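Local coordinates for Rubredoxin\:oxygen oxidoreductase (Desulfovibrio gigas, PDB 1E5D), which reduces dioxygen to two molecules of water in a four-electron reaction, using a diiron centre and flavin mononucleotide, at residues A[8-13]-A[153-158]; A[14-19]-A[174-179]; A[140-143]-A[149-152]; A[189-194]-A[300-305]; A[264-269]-A[310-315]. One frame throughout, in Å; residues are numbered along the deposited sequence.

In the fold
From the N terminus, strand 10-17 opens two loops. Interaction 1 closes the first at 153-158 and interaction 2 the second at 174-179; the two cross, and L12 touches R176. Interaction 3, the loop end of the hairpin 136-141/151-155, lies within both loops, and its Y140 packs on W154. Interaction 1 joins the two sheets of the lactamase part, interaction 2 ties strand 10-17 to the loop before helix 183-198, and interaction 3 pairs neighbouring strands of one sheet. Interaction 4 links helix 183-198 to 300-305 in the flavodoxin part. Interaction 5, 264-269 with 310-315, crosses it and forms part of the flavin site there, its centre about 42 to 54 Å from those of interactions 1 to 3.

Interaction 1 (A[8-13]-A[153-158]); sequences DGFHLV and SWFADE
F10, at the start of strand 10-17, and F155, at the end of strand 151-155, sit on backbones that do not pair, their CA atoms 10.9 Å apart, and the gap is bridged by side chains alone. The two rings come from opposite directions and make a T-shaped stack: the edge of F10 drives into the face of F155, with centroids 4.9 Å apart and planes at 83°. F10 CZ stands over the centre of the F155 ring, 3.8 Å from F155 CG, and F10 CE2 lies 3.7 Å from F155 CD2. These strands belong to the two different sheets of the metallo-beta-lactamase sandwich, and the aromatic pair is buried between them. E158 comes at the F10 ring obliquely, its CG 3.8 Å from F10 CE1. A bend at chi2 (93°) brings the E158 carboxylate back near the ring, its plane turned 55° from it, and there OE2 is held in a salt bridge by R135, a residue that F10 also touches.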
# COMPACT_ATOMS: atom_id res chain seq x y z
N ASP A 8 13.10 -4.31 45.02
CA ASP A 8 14.47 -4.34 45.52
C ASP A 8 15.32 -5.28 44.69
O ASP A 8 14.98 -6.46 44.54
CB ASP A 8 14.49 -4.76 46.99
CG ASP A 8 13.64 -3.85 47.87
OD1 ASP A 8 13.90 -2.63 47.85
OD2 ASP A 8 12.71 -4.34 48.55
N GLY A 9 16.41 -4.76 44.13
CA GLY A 9 17.29 -5.57 43.30
C GLY A 9 16.83 -5.80 41.87
O GLY A 9 17.54 -6.47 41.12
N PHE A 10 15.68 -5.26 41.49
CA PHE A 10 15.15 -5.37 40.14
C PHE A 10 15.03 -3.98 39.51
O PHE A 10 14.29 -3.11 39.98
CB PHE A 10 13.79 -6.03 40.09
CG PHE A 10 13.72 -7.53 40.29
CD1 PHE A 10 13.95 -8.09 41.54
CD2 PHE A 10 13.43 -8.37 39.23
CE1 PHE A 10 13.89 -9.46 41.72
CE2 PHE A 10 13.35 -9.74 39.40
CZ PHE A 10 13.58 -10.29 40.65
N HIS A 11 15.75 -3.74 38.41
CA HIS A 11 15.59 -2.42 37.81
C HIS A 11 15.28 -2.51 36.32
O HIS A 11 15.79 -3.35 35.59
CB HIS A 11 16.83 -1.55 38.00
CG HIS A 11 17.34 -1.54 39.41
ND1 HIS A 11 17.20 -0.45 40.24
CD2 HIS A 11 17.98 -2.50 40.12
CE1 HIS A 11 17.74 -0.73 41.41
NE2 HIS A 11 18.21 -1.96 41.36
N LEU A 12 14.42 -1.58 35.92
CA LEU A 12 14.05 -1.33 34.54
C LEU A 12 15.09 -0.42 33.90
O LEU A 12 15.28 0.72 34.32
CB LEU A 12 12.66 -0.70 34.51
CG LEU A 12 12.03 -0.22 33.21
CD1 LEU A 12 12.41 1.23 32.94
CD2 LEU A 12 12.41 -1.09 32.02
N VAL A 13 15.78 -0.91 32.87
CA VAL A 13 16.69 -0.03 32.14
C VAL A 13 16.34 -0.05 30.66
O VAL A 13 15.64 -0.94 30.19
CB VAL A 13 18.17 -0.43 32.32
CG1 VAL A 13 18.65 -0.09 33.72
CG2 VAL A 13 18.36 -1.92 32.04
N SER A 153 10.71 -15.37 31.35
CA SER A 153 11.45 -15.67 32.57
C SER A 153 10.60 -15.41 33.81
O SER A 153 9.97 -14.36 33.94
CB SER A 153 12.74 -14.86 32.67
OG SER A 153 13.73 -15.43 31.83
N TRP A 154 10.61 -16.39 34.69
CA TRP A 154 9.78 -16.36 35.88
C TRP A 154 10.60 -16.37 37.16
O TRP A 154 11.45 -17.24 37.36
CB TRP A 154 8.85 -17.57 35.86
CG TRP A 154 7.89 -17.67 37.01
CD1 TRP A 154 7.68 -18.75 37.81
CD2 TRP A 154 7.00 -16.64 37.47
NE1 TRP A 154 6.72 -18.46 38.75
CE2 TRP A 154 6.29 -17.18 38.57
CE3 TRP A 154 6.74 -15.33 37.07
CZ2 TRP A 154 5.33 -16.43 39.26
CZ3 TRP A 154 5.79 -14.59 37.76
CH2 TRP A 154 5.10 -15.15 38.85
N PHE A 155 10.32 -15.39 37.99
CA PHE A 155 10.75 -15.32 39.38
C PHE A 155 9.56 -15.71 40.25
O PHE A 155 8.71 -14.87 40.57
CB PHE A 155 11.29 -13.93 39.73
CG PHE A 155 12.69 -13.70 39.18
CD1 PHE A 155 13.81 -14.10 39.88
CD2 PHE A 155 12.87 -13.09 37.95
CE1 PHE A 155 15.09 -13.91 39.39
CE2 PHE A 155 14.14 -12.89 37.44
CZ PHE A 155 15.25 -13.30 38.16
N ALA A 156 9.51 -16.99 40.58
CA ALA A 156 8.40 -17.56 41.33
C ALA A 156 8.26 -16.91 42.69
O ALA A 156 7.17 -16.55 43.15
CB ALA A 156 8.57 -19.07 41.47
N ASP A 157 9.38 -16.73 43.39
CA ASP A 157 9.24 -16.09 44.71
C ASP A 157 8.85 -14.63 44.57
O ASP A 157 7.89 -14.20 45.21
CB ASP A 157 10.54 -16.29 45.50
CG ASP A 157 10.68 -17.75 45.92
OD1 ASP A 157 9.80 -18.23 46.66
OD2 ASP A 157 11.66 -18.39 45.48
N GLU A 158 9.56 -13.86 43.76
CA GLU A 158 9.21 -12.45 43.59
C GLU A 158 7.94 -12.26 42.77
O GLU A 158 7.39 -11.16 42.74
CB GLU A 158 10.36 -11.69 42.93
CG GLU A 158 11.44 -11.30 43.93
CD GLU A 158 12.54 -12.34 44.00
OE1 GLU A 158 12.42 -13.40 43.34
OE2 GLU A 158 13.53 -12.09 44.73

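Interaction 2 (A[14-19]-A[174-179]); sequences GAIDWN and SERFSD
I16 is where the 14-19 chain first reaches across to 174-179, just after the corner that the backbone turns at G14. Its CG1 branch stands beside the backbone N (chi1 -44°) and carries CD1 out over the face of the R176 guanidinium. There CD1 sits over the centre of the group, 3.5 Å from R176 CZ and 3.7 Å from R176 NE, so a methyl lies on one face of the flat cation. R176 presents that face because its chain curls at chi2 and chi3 (-47° and -44°). R176 also packs on T34 and N36 of strand 33-40, and L12 CD1 lies 3.4 Å from R176 NH1. This joins the metallo-beta-lactamase sheet holding strands 10-17 and 33-40 to the loop between strand 160-164 and helix 183-198. The iron ligand H226 is about 8 Å away, measured between its side chain and that of R176. Next along, D17 pairs through its backbone with T33. W18 then lays one ring face against I16 CG2, which stands 3.9 Å above the plane, while W18 CH2 approaches S174 N at 3.9 Å. On this more exposed side, S174 OG makes a weak hydrogen bond to E175 OE2.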
# COMPACT_ATOMS: atom_id res chain seq x y z
N GLY A 14 16.83 0.94 29.91
CA GLY A 14 16.65 0.96 28.47
C GLY A 14 16.39 2.34 27.90
O GLY A 14 17.00 3.33 28.31
N ALA A 15 15.45 2.44 26.96
CA ALA A 15 15.20 3.72 26.32
C ALA A 15 13.74 3.91 25.94
O ALA A 15 13.08 3.00 25.44
CB ALA A 15 16.07 3.84 25.08
N ILE A 16 13.29 5.12 26.20
CA ILE A 16 12.00 5.60 25.75
C ILE A 16 12.14 6.18 24.35
O ILE A 16 12.92 7.11 24.13
CB ILE A 16 11.39 6.67 26.67
CG1 ILE A 16 11.51 6.36 28.16
CG2 ILE A 16 9.93 6.89 26.29
CD1 ILE A 16 10.24 6.56 28.96
N ASP A 17 11.38 5.62 23.42
CA ASP A 17 11.48 6.11 22.03
C ASP A 17 10.25 6.93 21.67
O ASP A 17 9.32 6.48 21.00
CB ASP A 17 11.68 4.91 21.13
CG ASP A 17 12.11 5.25 19.72
OD1 ASP A 17 11.84 6.38 19.29
OD2 ASP A 17 12.71 4.38 19.05
N TRP A 18 10.24 8.19 22.12
CA TRP A 18 9.12 9.09 21.89
C TRP A 18 8.72 9.22 20.43
O TRP A 18 7.53 9.33 20.13
CB TRP A 18 9.49 10.48 22.40
CG TRP A 18 9.89 10.58 23.83
CD1 TRP A 18 11.13 10.48 24.38
CD2 TRP A 18 8.98 10.80 24.92
NE1 TRP A 18 11.06 10.63 25.74
CE2 TRP A 18 9.75 10.83 26.09
CE3 TRP A 18 7.60 10.97 24.99
CZ2 TRP A 18 9.17 11.03 27.35
CZ3 TRP A 18 7.03 11.17 26.24
CH2 TRP A 18 7.81 11.19 27.40
N ASN A 19 9.69 9.24 19.52
CA ASN A 19 9.43 9.58 18.13
C ASN A 19 9.02 8.42 17.23
O ASN A 19 8.69 8.64 16.06
CB ASN A 19 10.68 10.24 17.52
CG ASN A 19 11.06 11.50 18.28
OD1 ASN A 19 10.24 12.09 18.97
ND2 ASN A 19 12.31 11.92 18.15
N SER A 174 6.28 9.29 30.49
CA SER A 174 7.08 9.44 31.71
C SER A 174 6.72 8.34 32.70
O SER A 174 7.53 7.96 33.54
CB SER A 174 6.89 10.81 32.35
OG SER A 174 6.01 11.61 31.59
N GLU A 175 5.50 7.83 32.59
CA GLU A 175 4.93 6.81 33.46
C GLU A 175 5.39 5.43 33.00
O GLU A 175 5.18 5.09 31.84
CB GLU A 175 3.42 6.87 33.48
CG GLU A 175 2.70 8.14 33.83
CD GLU A 175 2.96 9.33 32.93
OE1 GLU A 175 2.38 9.44 31.83
OE2 GLU A 175 3.82 10.14 33.33
N ARG A 176 6.00 4.63 33.88
CA ARG A 176 6.50 3.33 33.46
C ARG A 176 5.66 2.18 34.00
O ARG A 176 5.95 1.00 33.74
CB ARG A 176 7.96 3.14 33.88
CG ARG A 176 8.86 4.35 33.79
CD ARG A 176 8.73 5.12 32.48
NE ARG A 176 8.70 4.19 31.35
CZ ARG A 176 9.82 3.65 30.87
NH1 ARG A 176 10.98 3.97 31.43
NH2 ARG A 176 9.76 2.81 29.85
N PHE A 177 4.60 2.48 34.75
CA PHE A 177 3.80 1.40 35.33
C PHE A 177 2.34 1.46 34.91
O PHE A 177 1.77 2.54 34.73
CB PHE A 177 3.92 1.43 36.86
CG PHE A 177 5.34 1.06 37.28
CD1 PHE A 177 5.77 -0.25 37.25
CD2 PHE A 177 6.22 2.05 37.70
CE1 PHE A 177 7.06 -0.56 37.63
CE2 PHE A 177 7.51 1.74 38.10
CZ PHE A 177 7.93 0.42 38.06
N SER A 178 1.75 0.28 34.74
CA SER A 178 0.39 0.17 34.22
C SER A 178 -0.61 0.93 35.07
O SER A 178 -1.61 1.44 34.57
CB SER A 178 -0.00 -1.31 34.11
OG SER A 178 0.09 -1.96 35.37
N ASP A 179 -0.37 1.01 36.38
CA ASP A 179 -1.31 1.69 37.26
C ASP A 179 -1.21 3.20 37.17
O ASP A 179 -1.97 3.91 37.82
CB ASP A 179 -1.08 1.29 38.72
CG ASP A 179 0.32 1.62 39.19
OD1 ASP A 179 0.56 2.75 39.68
OD2 ASP A 179 1.20 0.75 39.08

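Interaction 3 (A[140-143]-A[149-152]); sequences YETR and DSMV
Y140 and V152 form the tight end of this contact, an antiparallel hydrogen-bonded pair. Y140 N gives a nearly straight bond to V152 O (2.9 Å, 170°), and V152 N returns one to Y140 O at 2.7 Å. One step on, E141 faces M151 as a non-hydrogen-bonded pair, and M151 CB presses to 3.1 Å from Y140 O. Beyond the two bridges a single backbone bond follows: T142 N to S150 O at 3.0 Å, although the donor stands above the carbonyl plane.

Side chains add a second polar link. T142 OG1, turned between its backbone N and carbonyl carbon (chi1 41°), donates to S150 OG at 2.9 Å. That serine hydroxyl is gripped by several partners, since it also bonds to L145 O and N164 ND2. T142 CG2 packs 3.9 Å from V152 CG1, the two side chains crossing at about a right angle.

Strands 136-141 and 151-155 are the arms of a beta hairpin of the metallo-beta-lactamase fold, and the connection between them carries the iron ligand H146. D149, further along the same connection, accepts a hydrogen bond at OD1 from ND1 of H79, another iron ligand, a second-shell contact. The solvent side is looser: R143 is exposed, its side chain starting away from 149-152, and R143 NH1 meets E141 OE1 in a salt bridge of 3.0 Å.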
# COMPACT_ATOMS: atom_id res chain seq x y z
N TYR A 140 10.51 -20.37 30.70
CA TYR A 140 9.44 -21.04 29.96
C TYR A 140 9.53 -20.69 28.48
O TYR A 140 9.85 -19.57 28.10
CB TYR A 140 8.07 -20.70 30.54
CG TYR A 140 7.88 -21.26 31.93
CD1 TYR A 140 7.80 -22.63 32.13
CD2 TYR A 140 7.79 -20.42 33.03
CE1 TYR A 140 7.63 -23.16 33.40
CE2 TYR A 140 7.62 -20.94 34.30
CZ TYR A 140 7.55 -22.31 34.48
OH TYR A 140 7.38 -22.81 35.74
N GLU A 141 9.23 -21.69 27.65
CA GLU A 141 9.24 -21.46 26.21
C GLU A 141 7.86 -21.03 25.73
O GLU A 141 6.83 -21.53 26.18
CB GLU A 141 9.70 -22.71 25.46
CG GLU A 141 11.13 -23.12 25.76
CD GLU A 141 11.60 -24.26 24.87
OE1 GLU A 141 10.76 -25.04 24.38
OE2 GLU A 141 12.82 -24.37 24.66
N THR A 142 7.87 -20.09 24.80
CA THR A 142 6.66 -19.52 24.24
C THR A 142 6.81 -19.38 22.73
O THR A 142 6.62 -18.29 22.19
CB THR A 142 6.35 -18.15 24.88
OG1 THR A 142 7.55 -17.39 25.04
CG2 THR A 142 5.80 -18.33 26.29
N ARG A 143 7.16 -20.49 22.08
CA ARG A 143 7.37 -20.50 20.64
C ARG A 143 6.19 -19.86 19.91
O ARG A 143 5.05 -20.04 20.35
CB ARG A 143 7.62 -21.92 20.12
CG ARG A 143 8.33 -22.83 21.10
CD ARG A 143 9.71 -23.28 20.65
NE ARG A 143 9.75 -24.65 20.17
CZ ARG A 143 10.50 -25.67 20.56
NH1 ARG A 143 11.40 -25.58 21.53
NH2 ARG A 143 10.35 -26.85 19.95
N ASP A 149 11.92 -18.40 18.74
CA ASP A 149 12.91 -18.32 19.81
C ASP A 149 12.35 -17.79 21.12
O ASP A 149 12.98 -17.88 22.17
CB ASP A 149 14.08 -17.43 19.40
CG ASP A 149 13.64 -16.12 18.78
OD1 ASP A 149 13.32 -15.18 19.55
OD2 ASP A 149 13.60 -16.01 17.54
N SER A 150 11.16 -17.21 21.06
CA SER A 150 10.52 -16.61 22.21
C SER A 150 10.47 -17.51 23.44
O SER A 150 10.06 -18.67 23.40
CB SER A 150 9.09 -16.19 21.82
OG SER A 150 8.40 -15.65 22.93
N MET A 151 10.88 -16.95 24.57
CA MET A 151 10.76 -17.59 25.86
C MET A 151 10.59 -16.53 26.94
O MET A 151 10.95 -15.37 26.72
CB MET A 151 11.99 -18.44 26.18
CG MET A 151 13.10 -17.62 26.81
SD MET A 151 14.52 -18.62 27.28
CE MET A 151 15.74 -17.34 27.55
N VAL A 152 10.04 -16.90 28.09
CA VAL A 152 9.85 -15.88 29.13
C VAL A 152 10.54 -16.30 30.41
O VAL A 152 10.93 -17.47 30.55
CB VAL A 152 8.36 -15.61 29.36
CG1 VAL A 152 7.67 -15.33 28.02
CG2 VAL A 152 7.69 -16.78 30.05

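Interaction 4 (A[189-194]-A[300-305]); sequences AMREYY and EISDAG. With OXY (oxygen molecule), chain E.
R191 reaches from its helix toward S302 and D303, with CG anti to the backbone N (chi1 159°). From CB, which points at the other segment, the chain runs past the serine hydroxyl: R191 CG lies 3.6 Å and CD 3.3 Å from S302 OG. R191 NE then makes a weak, bent hydrogen bond to S302 OG (3.0 Å, 135°); the hydroxyl's stronger partner is S299 O. D303 CB lies over one face of the guanidinium, 3.6 Å from R191 NH2. The D303 carboxylate is stacked, its plane 25° from the guanidinium; D303 OD2 lies well out of the guanidinium plane, 4.3 Å from R191 NE, so any attraction is probably one of charge alone. Its OD1 is in a salt bridge with K254. At the tip, NH2 donates to a water at 3.0 Å, and NH1 has E187 as its salt-bridge partner. R191 thereby joins helix 183-198 of the lactamase part to the end of helix 294-302 in the flavodoxin part, with Y246 of helix 233-248 packed alongside.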
# COMPACT_ATOMS: atom_id res chain seq x y z
N ALA A 189 -3.85 0.24 23.56
CA ALA A 189 -2.50 -0.02 23.07
C ALA A 189 -2.14 -1.50 23.15
O ALA A 189 -1.38 -2.04 22.36
CB ALA A 189 -1.50 0.82 23.85
N MET A 190 -2.71 -2.18 24.15
CA MET A 190 -2.41 -3.61 24.23
C MET A 190 -2.99 -4.36 23.04
O MET A 190 -2.35 -5.22 22.44
CB MET A 190 -2.97 -4.19 25.52
CG MET A 190 -2.17 -3.78 26.75
SD MET A 190 -3.08 -4.31 28.22
CE MET A 190 -3.04 -6.08 27.96
N ARG A 191 -4.23 -4.00 22.75
CA ARG A 191 -4.93 -4.64 21.64
C ARG A 191 -4.23 -4.27 20.34
O ARG A 191 -4.00 -5.13 19.49
CB ARG A 191 -6.40 -4.25 21.67
CG ARG A 191 -7.18 -4.39 20.38
CD ARG A 191 -8.69 -4.24 20.62
NE ARG A 191 -9.34 -5.55 20.61
CZ ARG A 191 -9.98 -6.08 21.64
NH1 ARG A 191 -10.08 -5.40 22.77
NH2 ARG A 191 -10.53 -7.28 21.52
N GLU A 192 -3.88 -2.98 20.20
CA GLU A 192 -3.24 -2.56 18.96
C GLU A 192 -1.96 -3.36 18.76
O GLU A 192 -1.61 -3.78 17.66
CB GLU A 192 -2.94 -1.06 18.96
CG GLU A 192 -4.19 -0.20 18.93
CD GLU A 192 -3.86 1.27 18.74
OE1 GLU A 192 -2.67 1.62 18.90
OE2 GLU A 192 -4.79 2.05 18.41
N TYR A 193 -1.27 -3.55 19.88
CA TYR A 193 -0.06 -4.36 19.82
C TYR A 193 -0.41 -5.81 19.49
O TYR A 193 0.15 -6.39 18.55
CB TYR A 193 0.71 -4.26 21.15
CG TYR A 193 2.03 -4.99 20.99
CD1 TYR A 193 3.10 -4.36 20.38
CD2 TYR A 193 2.20 -6.29 21.45
CE1 TYR A 193 4.31 -5.01 20.23
CE2 TYR A 193 3.40 -6.95 21.31
CZ TYR A 193 4.45 -6.31 20.70
OH TYR A 193 5.66 -6.95 20.54
N TYR A 194 -1.34 -6.41 20.22
CA TYR A 194 -1.70 -7.79 19.94
C TYR A 194 -2.16 -7.96 18.49
O TYR A 194 -1.70 -8.87 17.80
CB TYR A 194 -2.83 -8.31 20.86
CG TYR A 194 -3.03 -9.80 20.75
CD1 TYR A 194 -2.29 -10.67 21.55
CD2 TYR A 194 -3.93 -10.37 19.85
CE1 TYR A 194 -2.45 -12.03 21.46
CE2 TYR A 194 -4.10 -11.74 19.75
CZ TYR A 194 -3.36 -12.57 20.56
OH TYR A 194 -3.51 -13.93 20.48
N GLU A 300 -9.03 -2.17 14.37
CA GLU A 300 -10.48 -2.05 14.45
C GLU A 300 -11.10 -3.41 14.17
O GLU A 300 -12.15 -3.76 14.70
CB GLU A 300 -10.99 -1.00 13.46
CG GLU A 300 -10.54 0.42 13.76
CD GLU A 300 -10.90 0.89 15.15
OE1 GLU A 300 -11.82 0.30 15.77
OE2 GLU A 300 -10.26 1.85 15.64
N ILE A 301 -10.42 -4.18 13.32
CA ILE A 301 -11.00 -5.44 12.89
C ILE A 301 -10.89 -6.49 13.99
O ILE A 301 -11.68 -7.43 14.04
CB ILE A 301 -10.33 -5.95 11.60
CG1 ILE A 301 -10.82 -5.25 10.32
CG2 ILE A 301 -10.51 -7.46 11.45
CD1 ILE A 301 -9.90 -5.53 9.15
N SER A 302 -9.90 -6.31 14.85
CA SER A 302 -9.62 -7.26 15.92
C SER A 302 -10.87 -7.65 16.70
O SER A 302 -11.08 -8.82 17.01
CB SER A 302 -8.58 -6.66 16.88
OG SER A 302 -9.14 -5.59 17.61
N ASP A 303 -11.72 -6.67 17.01
CA ASP A 303 -12.92 -6.97 17.77
C ASP A 303 -14.18 -6.73 16.95
O ASP A 303 -15.28 -6.64 17.49
CB ASP A 303 -12.94 -6.13 19.06
CG ASP A 303 -12.84 -4.65 18.75
OD1 ASP A 303 -12.44 -4.32 17.60
OD2 ASP A 303 -13.15 -3.81 19.62
N ALA A 304 -14.06 -6.63 15.62
CA ALA A 304 -15.26 -6.50 14.80
C ALA A 304 -15.87 -7.86 14.50
O ALA A 304 -15.13 -8.86 14.48
CB ALA A 304 -14.95 -5.80 13.49
N GLY A 305 -17.17 -7.94 14.26
CA GLY A 305 -17.75 -9.22 13.87
C GLY A 305 -17.87 -9.36 12.37
O GLY A 305 -17.93 -10.46 11.81
O1 OXY E . 8.21 -6.52 18.52
O2 OXY E . 7.93 -6.51 17.35
O HOH W 1 -9.96 -9.81 19.98

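Interaction 5 (A[264-269]-A[310-315]); sequences HSTEKM and GSPTHN. With FMN (flavin mononucleotide), chain C.
T266 OG1 has two polar partners: it donates to O1P of the flavin mononucleotide at 2.6 Å and takes a weak hydrogen bond from S344 N; P312 CD rests 3.5 Å from it. This is the phosphate site of a flavodoxin-like domain, with the phosphate at the N-terminal end of helix 265-279. A backbone amide of the first turn points at it: S265 N bonds to O3P at 2.6 Å. The helix end would be expected to favour the negative phosphate. H264 occupies the N-cap position, and its ND1 is bonded to E267 OE1.

T266 also packs on the loop that follows strand 306-310. With OG1 beside the backbone N (chi1 -58°) and turned to the phosphate, the CG2 branch goes the other way, 3.7 Å from S311 N, against the backbone of G310 and S311. P312 packs against the cofactor, its CB 3.3 Å from FMN O5'. Further along, T313 O accepts a hydrogen bond from the ribityl O2' at 3.0 Å. H314 meets the dimethylbenzene end of the flavin, and packs on Y328 of the second subunit. At the isoalloxazine, N315 N donates to FMN N5 at 3.0 Å, with an N-H...N angle of 160°.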
# COMPACT_ATOMS: atom_id res chain seq x y z
N HIS A 264 -15.23 8.08 -6.42
CA HIS A 264 -16.18 8.15 -5.33
C HIS A 264 -17.41 7.29 -5.46
O HIS A 264 -18.25 7.39 -4.55
CB HIS A 264 -16.64 9.63 -5.17
CG HIS A 264 -15.40 10.42 -4.86
ND1 HIS A 264 -14.73 10.26 -3.67
CD2 HIS A 264 -14.71 11.32 -5.59
CE1 HIS A 264 -13.68 11.05 -3.67
NE2 HIS A 264 -13.64 11.70 -4.82
N SER A 265 -17.58 6.48 -6.49
CA SER A 265 -18.83 5.70 -6.47
C SER A 265 -18.69 4.59 -5.43
O SER A 265 -19.63 4.28 -4.69
CB SER A 265 -19.17 5.13 -7.84
OG SER A 265 -19.45 6.14 -8.78
N THR A 266 -17.51 3.98 -5.36
CA THR A 266 -17.35 2.96 -4.31
C THR A 266 -17.46 3.62 -2.95
O THR A 266 -17.87 3.02 -1.95
CB THR A 266 -16.01 2.21 -4.45
OG1 THR A 266 -15.96 1.61 -5.74
CG2 THR A 266 -15.92 1.09 -3.43
N GLU A 267 -17.12 4.91 -2.87
CA GLU A 267 -17.23 5.58 -1.58
C GLU A 267 -18.69 5.75 -1.14
O GLU A 267 -19.04 5.49 0.01
CB GLU A 267 -16.53 6.94 -1.60
CG GLU A 267 -16.37 7.52 -0.20
CD GLU A 267 -16.17 9.02 -0.19
OE1 GLU A 267 -15.57 9.54 -1.15
OE2 GLU A 267 -16.60 9.66 0.79
N LYS A 268 -19.54 6.18 -2.06
CA LYS A 268 -20.97 6.34 -1.84
C LYS A 268 -21.63 5.04 -1.39
O LYS A 268 -22.41 4.99 -0.44
CB LYS A 268 -21.65 6.86 -3.12
CG LYS A 268 -21.30 8.31 -3.41
CD LYS A 268 -21.84 8.77 -4.74
CE LYS A 268 -20.99 9.89 -5.33
NZ LYS A 268 -21.80 10.79 -6.19
N MET A 269 -21.31 3.96 -2.10
CA MET A 269 -21.75 2.63 -1.67
C MET A 269 -21.31 2.41 -0.23
O MET A 269 -22.11 2.00 0.62
CB MET A 269 -21.17 1.59 -2.63
CG MET A 269 -21.58 1.84 -4.09
SD MET A 269 -20.77 0.72 -5.24
CE MET A 269 -21.53 -0.84 -4.80
N GLY A 310 -14.49 -2.75 0.03
CA GLY A 310 -14.98 -2.20 -1.23
C GLY A 310 -13.82 -1.74 -2.08
O GLY A 310 -12.88 -1.13 -1.57
N SER A 311 -13.89 -2.03 -3.37
CA SER A 311 -12.94 -1.47 -4.32
C SER A 311 -13.57 -1.41 -5.70
O SER A 311 -14.30 -2.31 -6.13
CB SER A 311 -11.64 -2.28 -4.38
OG SER A 311 -10.84 -1.82 -5.45
N PRO A 312 -13.27 -0.34 -6.42
CA PRO A 312 -13.68 -0.30 -7.82
C PRO A 312 -12.78 -1.24 -8.61
O PRO A 312 -11.74 -1.66 -8.13
CB PRO A 312 -13.41 1.16 -8.20
CG PRO A 312 -12.30 1.58 -7.30
CD PRO A 312 -12.56 0.86 -5.99
N THR A 313 -13.14 -1.59 -9.84
CA THR A 313 -12.18 -2.39 -10.60
C THR A 313 -11.12 -1.49 -11.23
O THR A 313 -11.39 -0.58 -12.00
CB THR A 313 -12.88 -3.21 -11.69
OG1 THR A 313 -13.80 -4.09 -11.04
CG2 THR A 313 -11.85 -4.06 -12.42
N HIS A 314 -9.87 -1.77 -10.88
CA HIS A 314 -8.78 -1.00 -11.47
C HIS A 314 -7.88 -1.96 -12.24
O HIS A 314 -7.29 -2.84 -11.61
CB HIS A 314 -7.99 -0.27 -10.39
CG HIS A 314 -6.86 0.57 -10.91
ND1 HIS A 314 -5.54 0.26 -10.71
CD2 HIS A 314 -6.87 1.71 -11.65
CE1 HIS A 314 -4.78 1.17 -11.29
NE2 HIS A 314 -5.56 2.07 -11.87
N ASN A 315 -7.82 -1.77 -13.55
CA ASN A 315 -7.01 -2.65 -14.40
C ASN A 315 -7.25 -4.12 -14.09
O ASN A 315 -6.33 -4.84 -13.71
CB ASN A 315 -5.53 -2.28 -14.26
CG ASN A 315 -5.25 -0.87 -14.74
OD1 ASN A 315 -5.83 -0.37 -15.70
ND2 ASN A 315 -4.32 -0.22 -14.06
N1 FMN C . -13.38 -0.81 -14.93
C2 FMN C . -13.37 -2.07 -15.35
O2 FMN C . -14.37 -2.68 -15.59
N3 FMN C . -12.15 -2.78 -15.52
C4 FMN C . -10.95 -2.09 -15.63
O4 FMN C . -9.94 -2.75 -15.74
C4A FMN C . -10.97 -0.70 -15.22
N5 FMN C . -9.81 -0.05 -14.94
C5A FMN C . -9.89 1.32 -14.88
C6 FMN C . -8.67 2.03 -14.72
C7 FMN C . -8.67 3.37 -14.39
C7M FMN C . -7.39 4.02 -13.94
C8 FMN C . -9.93 4.06 -14.17
C8M FMN C . -9.95 5.56 -14.04
C9 FMN C . -11.12 3.41 -14.53
C9A FMN C . -11.11 2.02 -14.67
N10 FMN C . -12.29 1.22 -14.64
C10 FMN C . -12.26 -0.07 -14.97
C1' FMN C . -13.58 1.94 -14.48
C2' FMN C . -13.89 2.19 -12.98
O2' FMN C . -13.99 0.95 -12.29
C3' FMN C . -15.22 2.91 -12.96
O3' FMN C . -14.94 4.27 -13.29
C4' FMN C . -15.86 2.87 -11.57
O4' FMN C . -17.10 3.59 -11.58
C5' FMN C . -14.87 3.49 -10.60
O5' FMN C . -15.50 3.48 -9.16
P FMN C . -15.08 4.51 -8.12
O1P FMN C . -15.44 3.91 -6.76
O2P FMN C . -13.75 4.90 -8.26
O3P FMN C . -15.87 5.73 -8.30